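Local coordinates for GST N-terminal domain-containing protein (Pseudomonas syringae pv. tomato, PDB 3IC8), which is of unknown function but resembles glutathione S-transferases and may use glutathione, at residues S224-S228 / A229-E233; L56-A60 / D61-D65. All blocks are in the same frame, centred on the assembly; numbering follows the deposited sequence.

Interaction 1: residues S224-S228 / A229-E233; sequences SDLSS and AAAIE
Leu226 lays its two methyl branches against the first turn of helix 228-237: CD1 lies 3.4 Å from the CB of Ala230, and CD2 lies 4.0 Å from the CB of Ala231. Its CG stands opposite the backbone N (chi1 176°), which carries the fork forward to the alanines. The same side chain also meets Ile5 of strand 4-8 and Arg30 of strand 28-33. Ser227 follows as the N-cap. Its OG, tucked between the residue's own N and carbonyl carbon, accepts the N-H of Ala230 at 3.0 Å, while the Ser227 carbonyl O receives Ala231 N at 3.2 Å. Ser228 takes up the helical pattern: its O accepts Ile232 N at 3.2 Å, and CG1 of Ile232 passes 3.7 Å from that same Ser228 O. The Ser228 hydroxyl instead hydrogen-bonds to Asp42 at the start of helix 41-47. Here is a clear case of helix N-capping, in which a serine oxygen serves an N-H that has no preceding helical carbonyl to accept it, while the leucine methyls pack on Ala230 and Ala231. The Ser227 hydroxyl thus satisfies a first-turn N-H, and apolar contact covers the adjoining alanines.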
ATOM      1  N   SER A 224      -1.015  18.847  17.226  1.00 19.57           N
ATOM      2  CA  SER A 224      -2.077  19.213  18.147  1.00 19.86           C
ATOM      3  C   SER A 224      -2.535  20.613  17.852  1.00 19.98           C
ATOM      4  O   SER A 224      -1.735  21.457  17.597  1.00 19.78           O
ATOM      5  CB  SER A 224      -1.600  19.183  19.577  1.00 19.93           C
ATOM      6  OG  SER A 224      -0.408  18.481  19.703  1.00 20.61           O
ATOM      7  N   ASP A 225      -3.826  20.869  17.919  1.00 20.31           N
ATOM      8  CA  ASP A 225      -4.345  22.202  17.679  1.00 20.84           C
ATOM      9  C   ASP A 225      -3.874  23.189  18.710  1.00 20.50           C
ATOM     10  O   ASP A 225      -3.763  22.852  19.850  1.00 19.97           O
ATOM     11  CB  ASP A 225      -5.852  22.203  17.727  1.00 20.82           C
ATOM     12  CG  ASP A 225      -6.459  21.406  16.640  1.00 23.04           C
ATOM     13  OD1 ASP A 225      -5.729  20.912  15.779  1.00 24.54           O
ATOM     14  OD2 ASP A 225      -7.688  21.269  16.634  1.00 26.48           O
ATOM     15  N   LEU A 226      -3.595  24.405  18.279  1.00 21.07           N
ATOM     16  CA  LEU A 226      -3.274  25.478  19.164  1.00 21.29           C
ATOM     17  C   LEU A 226      -4.047  26.677  18.728  1.00 21.62           C
ATOM     18  O   LEU A 226      -4.089  26.977  17.587  1.00 22.49           O
ATOM     19  CB  LEU A 226      -1.791  25.759  19.128  1.00 21.17           C
ATOM     20  CG  LEU A 226      -1.303  26.933  19.940  1.00 21.26           C
ATOM     21  CD1 LEU A 226      -1.448  26.646  21.350  1.00 20.81           C
ATOM     22  CD2 LEU A 226       0.094  27.317  19.617  1.00 20.30           C
ATOM     23  N   SER A 227      -4.669  27.369  19.651  1.00 22.33           N
ATOM     24  CA  SER A 227      -5.422  28.542  19.311  1.00 22.67           C
ATOM     25  C   SER A 227      -4.513  29.665  18.930  1.00 23.12           C
ATOM     26  O   SER A 227      -3.393  29.708  19.336  1.00 23.83           O
ATOM     27  CB  SER A 227      -6.318  28.957  20.456  1.00 22.21           C
ATOM     28  OG  SER A 227      -5.630  29.700  21.404  1.00 23.32           O
ATOM     29  N   SER A 228      -5.009  30.580  18.130  1.00 23.42           N
ATOM     30  CA  SER A 228      -4.224  31.714  17.703  1.00 23.41           C
ATOM     31  C   SER A 228      -3.825  32.617  18.837  1.00 23.58           C
ATOM     32  O   SER A 228      -2.773  33.176  18.838  1.00 23.53           O
ATOM     33  CB  SER A 228      -4.908  32.478  16.587  1.00 23.53           C
ATOM     34  OG  SER A 228      -5.953  33.269  17.048  1.00 24.18           O
ATOM     35  N   ALA A 229      -4.702  32.762  19.798  1.00 24.08           N
ATOM     36  CA  ALA A 229      -4.425  33.521  20.983  1.00 24.28           C
ATOM     37  C   ALA A 229      -3.333  32.905  21.823  1.00 24.57           C
ATOM     38  O   ALA A 229      -2.520  33.590  22.376  1.00 24.87           O
ATOM     39  CB  ALA A 229      -5.669  33.688  21.775  1.00 23.77           C
ATOM     40  N   ALA A 230      -3.338  31.597  21.925  1.00 24.75           N
ATOM     41  CA  ALA A 230      -2.332  30.904  22.693  1.00 25.13           C
ATOM     42  C   ALA A 230      -0.978  31.119  22.076  1.00 25.17           C
ATOM     43  O   ALA A 230       0.009  31.197  22.737  1.00 25.96           O
ATOM     44  CB  ALA A 230      -2.651  29.476  22.788  1.00 24.56           C
ATOM     45  N   ALA A 231      -0.959  31.182  20.772  1.00 25.72           N
ATOM     46  CA  ALA A 231       0.240  31.418  20.024  1.00 25.42           C
ATOM     47  C   ALA A 231       0.818  32.787  20.267  1.00 25.58           C
ATOM     48  O   ALA A 231       1.995  32.945  20.351  1.00 25.72           O
ATOM     49  CB  ALA A 231      -0.025  31.204  18.597  1.00 25.19           C
ATOM     50  N   ILE A 232      -0.017  33.790  20.363  1.00 25.54           N
ATOM     51  CA  ILE A 232       0.482  35.083  20.709  1.00 25.82           C
ATOM     52  C   ILE A 232       1.104  35.066  22.095  1.00 26.63           C
ATOM     53  O   ILE A 232       2.146  35.619  22.309  1.00 26.55           O
ATOM     54  CB  ILE A 232      -0.611  36.103  20.673  1.00 25.71           C
ATOM     55  CG1 ILE A 232      -1.005  36.351  19.242  1.00 26.32           C
ATOM     56  CG2 ILE A 232      -0.144  37.364  21.239  1.00 24.61           C
ATOM     57  CD1 ILE A 232      -2.196  37.140  19.085  1.00 25.42           C
ATOM     58  N   GLU A 233       0.479  34.399  23.038  1.00 26.89           N
ATOM     59  CA  GLU A 233       1.020  34.367  24.372  1.00 28.20           C
ATOM     60  C   GLU A 233       2.362  33.707  24.405  1.00 28.48           C
ATOM     61  O   GLU A 233       3.231  34.114  25.130  1.00 28.58           O
ATOM     62  CB  GLU A 233       0.092  33.672  25.347  1.00 28.55           C
ATOM     63  CG  GLU A 233      -1.207  34.369  25.571  1.00 30.75           C
ATOM     64  CD  GLU A 233      -1.077  35.758  26.128  1.00 33.74           C
ATOM     65  OE1 GLU A 233      -0.500  35.922  27.206  1.00 36.56           O
ATOM     66  OE2 GLU A 233      -1.587  36.688  25.505  1.00 33.66           O
TER

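Interaction 2: residues L56-A60 / D61-D65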
ATOM      1  N   LEU A  56       5.846  29.814   9.973  1.00 20.76           N
ATOM      2  CA  LEU A  56       6.412  29.032  11.050  1.00 21.71           C
ATOM      3  C   LEU A  56       6.776  29.843  12.291  1.00 21.91           C
ATOM      4  O   LEU A  56       7.526  30.772  12.232  1.00 21.19           O
ATOM      5  CB  LEU A  56       7.632  28.305  10.545  1.00 21.74           C
ATOM      6  CG  LEU A  56       8.104  27.002  11.157  1.00 22.81           C
ATOM      7  CD1 LEU A  56       9.548  27.039  11.394  1.00 20.10           C
ATOM      8  CD2 LEU A  56       7.396  26.654  12.388  1.00 22.06           C
ATOM      9  N   GLN A  57       6.215  29.466  13.425  1.00 22.43           N
ATOM     10  CA  GLN A  57       6.534  30.127  14.664  1.00 22.79           C
ATOM     11  C   GLN A  57       7.250  29.216  15.622  1.00 23.49           C
ATOM     12  O   GLN A  57       6.796  28.141  15.904  1.00 24.03           O
ATOM     13  CB  GLN A  57       5.277  30.657  15.333  1.00 22.37           C
ATOM     14  CG  GLN A  57       5.491  31.158  16.713  1.00 21.01           C
ATOM     15  CD  GLN A  57       4.230  31.613  17.389  1.00 23.73           C
ATOM     16  OE1 GLN A  57       3.152  31.310  16.962  1.00 22.77           O
ATOM     17  NE2 GLN A  57       4.375  32.355  18.443  1.00 22.41           N
ATOM     18  N   ILE A  58       8.378  29.683  16.115  1.00 23.78           N
ATOM     19  CA  ILE A  58       9.026  29.110  17.258  1.00 23.83           C
ATOM     20  C   ILE A  58       9.291  30.200  18.275  1.00 24.07           C
ATOM     21  O   ILE A  58      10.163  31.006  18.103  1.00 24.65           O
ATOM     22  CB  ILE A  58      10.310  28.479  16.829  1.00 23.62           C
ATOM     23  CG1 ILE A  58      10.003  27.407  15.815  1.00 23.10           C
ATOM     24  CG2 ILE A  58      10.979  27.866  17.962  1.00 23.96           C
ATOM     25  CD1 ILE A  58      11.109  27.047  14.998  1.00 20.36           C
ATOM     26  N   GLY A  59       8.508  30.217  19.338  1.00 24.06           N
ATOM     27  CA  GLY A  59       8.590  31.267  20.322  1.00 23.48           C
ATOM     28  C   GLY A  59       8.271  32.641  19.806  1.00 23.18           C
ATOM     29  O   GLY A  59       7.216  32.902  19.325  1.00 22.57           O
ATOM     30  N   ALA A  60       9.237  33.518  19.925  1.00 23.20           N
ATOM     31  CA  ALA A  60       9.136  34.865  19.445  1.00 23.66           C
ATOM     32  C   ALA A  60       9.890  35.027  18.145  1.00 23.62           C
ATOM     33  O   ALA A  60      10.226  36.106  17.780  1.00 23.87           O
ATOM     34  CB  ALA A  60       9.624  35.831  20.470  1.00 23.23           C
ATOM     35  N   ASP A  61      10.150  33.932  17.458  1.00 24.15           N
ATOM     36  CA  ASP A  61      10.730  33.974  16.135  1.00 24.76           C
ATOM     37  C   ASP A  61       9.715  33.513  15.116  1.00 25.06           C
ATOM     38  O   ASP A  61       9.139  32.466  15.236  1.00 25.47           O
ATOM     39  CB  ASP A  61      11.972  33.106  16.044  1.00 24.67           C
ATOM     40  CG  ASP A  61      13.132  33.672  16.792  1.00 25.78           C
ATOM     41  OD1 ASP A  61      13.748  34.611  16.321  1.00 25.09           O
ATOM     42  OD2 ASP A  61      13.441  33.156  17.850  1.00 25.57           O
ATOM     43  N   ILE A  62       9.501  34.341  14.118  1.00 24.96           N
ATOM     44  CA  ILE A  62       8.530  34.095  13.105  1.00 24.89           C
ATOM     45  C   ILE A  62       9.232  33.932  11.789  1.00 25.15           C
ATOM     46  O   ILE A  62      10.022  34.747  11.422  1.00 25.44           O
ATOM     47  CB  ILE A  62       7.531  35.236  13.064  1.00 25.25           C
ATOM     48  CG1 ILE A  62       6.544  35.069  14.197  1.00 26.32           C
ATOM     49  CG2 ILE A  62       6.734  35.202  11.827  1.00 23.85           C
ATOM     50  CD1 ILE A  62       6.859  35.832  15.372  1.00 27.93           C
ATOM     51  N   TYR A  63       8.943  32.853  11.088  1.00 24.87           N
ATOM     52  CA  TYR A  63       9.592  32.563   9.830  1.00 24.66           C
ATOM     53  C   TYR A  63       8.619  32.592   8.680  1.00 25.45           C
ATOM     54  O   TYR A  63       7.654  31.896   8.676  1.00 25.73           O
ATOM     55  CB  TYR A  63      10.266  31.209   9.902  1.00 24.15           C
ATOM     56  CG  TYR A  63      11.337  31.122  10.934  1.00 23.36           C
ATOM     57  CD1 TYR A  63      12.646  31.252  10.597  1.00 22.60           C
ATOM     58  CD2 TYR A  63      11.033  30.925  12.247  1.00 21.97           C
ATOM     59  CE1 TYR A  63      13.597  31.177  11.513  1.00 22.63           C
ATOM     60  CE2 TYR A  63      11.977  30.856  13.153  1.00 22.33           C
ATOM     61  CZ  TYR A  63      13.264  30.980  12.790  1.00 22.42           C
ATOM     62  OH  TYR A  63      14.238  30.905  13.723  1.00 24.03           O
ATOM     63  N   CYS A  64       8.927  33.417   7.700  1.00 26.24           N
ATOM     64  CA  CYS A  64       8.080  33.711   6.571  1.00 27.36           C
ATOM     65  C   CYS A  64       8.649  33.104   5.338  1.00 27.50           C
ATOM     66  O   CYS A  64       9.805  33.190   5.105  1.00 28.38           O
ATOM     67  CB  CYS A  64       8.024  35.208   6.343  1.00 27.38           C
ATOM     68  SG  CYS A  64       7.334  36.155   7.632  1.00 29.76           S
ATOM     69  N   ASP A  65       7.816  32.455   4.563  1.00 27.57           N
ATOM     70  CA  ASP A  65       8.233  31.889   3.310  1.00 28.11           C
ATOM     71  C   ASP A  65       8.646  30.467   3.516  1.00 28.05           C
ATOM     72  O   ASP A  65       9.483  30.186   4.331  1.00 27.93           O
ATOM     73  CB  ASP A  65       9.368  32.681   2.696  1.00 28.27           C
ATOM     74  CG  ASP A  65       9.561  32.369   1.244  1.00 29.96           C
ATOM     75  OD1 ASP A  65       8.829  32.892   0.417  1.00 32.30           O
ATOM     76  OD2 ASP A  65      10.430  31.586   0.910  1.00 32.32           O
TER
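The carbonyl O of Leu56 is approached by several groups of the opposite strand. Tyr63 N donates to it at 2.8 Å, and the CA-H of Ile62 adds a longer contact of 3.6 Å to the same Leu56 O. The tyrosine ring also brings its edge up, CD2 standing 3.5 Å from Leu56 O with the oxygen near the ring plane; chi1 of -62°, with CG beside the backbone N, brings that edge beside the oxygen. Leu56 N returns a bond to Tyr63 O, completing a hydrogen-bonded pair of the antiparallel hairpin. The next such pair joins Ile58 and Asp61. Ile58 N donates to Asp61 O, whereas the closing bond, Asp61 N to Ile58 O at 3.0 Å, comes in from 44° above the carbonyl plane, as the tight type II' turn through Gly59 and Ala60 bends the chain back. Gly59 has the positive phi (62°) expected at the second position of such a turn. On the other face, the extended Gln57 side chain reaches along its own strand, and its NE2 donates to Gly59 O at 3.0 Å in a nearly straight bond, the oxygen lying in the amide plane; its OE1 hydrogen-bonds to His7 NE2. The Asp61 carboxylate hydrogen-bonds to His299 and to the backbone N of Ala241, and the Tyr63 ring stacks on His299. Strand 55-58 pairs with strand 4-8 and strand 61-63 with strand 296-300, while helix 66-76 covers the Leu56 and Ile58 face and helix 41-47 the Gln57 and Ile62 face.

How the interactions relate
Interaction 2 comes first along the chain, within the N-terminal thioredoxin-like domain, whereas interaction 1 comes much later, after helices 88-110 through 206-216. Folding nevertheless brings the two within about 13 Å, centre to centre. Both belong to one mixed sheet: strand 222-225 forms one outer edge, and strands 28-33 and 4-8 separate it from the hairpin of 55-58 and 61-63. The pair meets directly where Gln57 NE2 lies 3.1 Å from Ala231 O, a probable hydrogen bond. A late strand and helix are therefore returned to the N-terminal sheet, a worked illustration of how sequence-distant segments can extend a thioredoxin-like core.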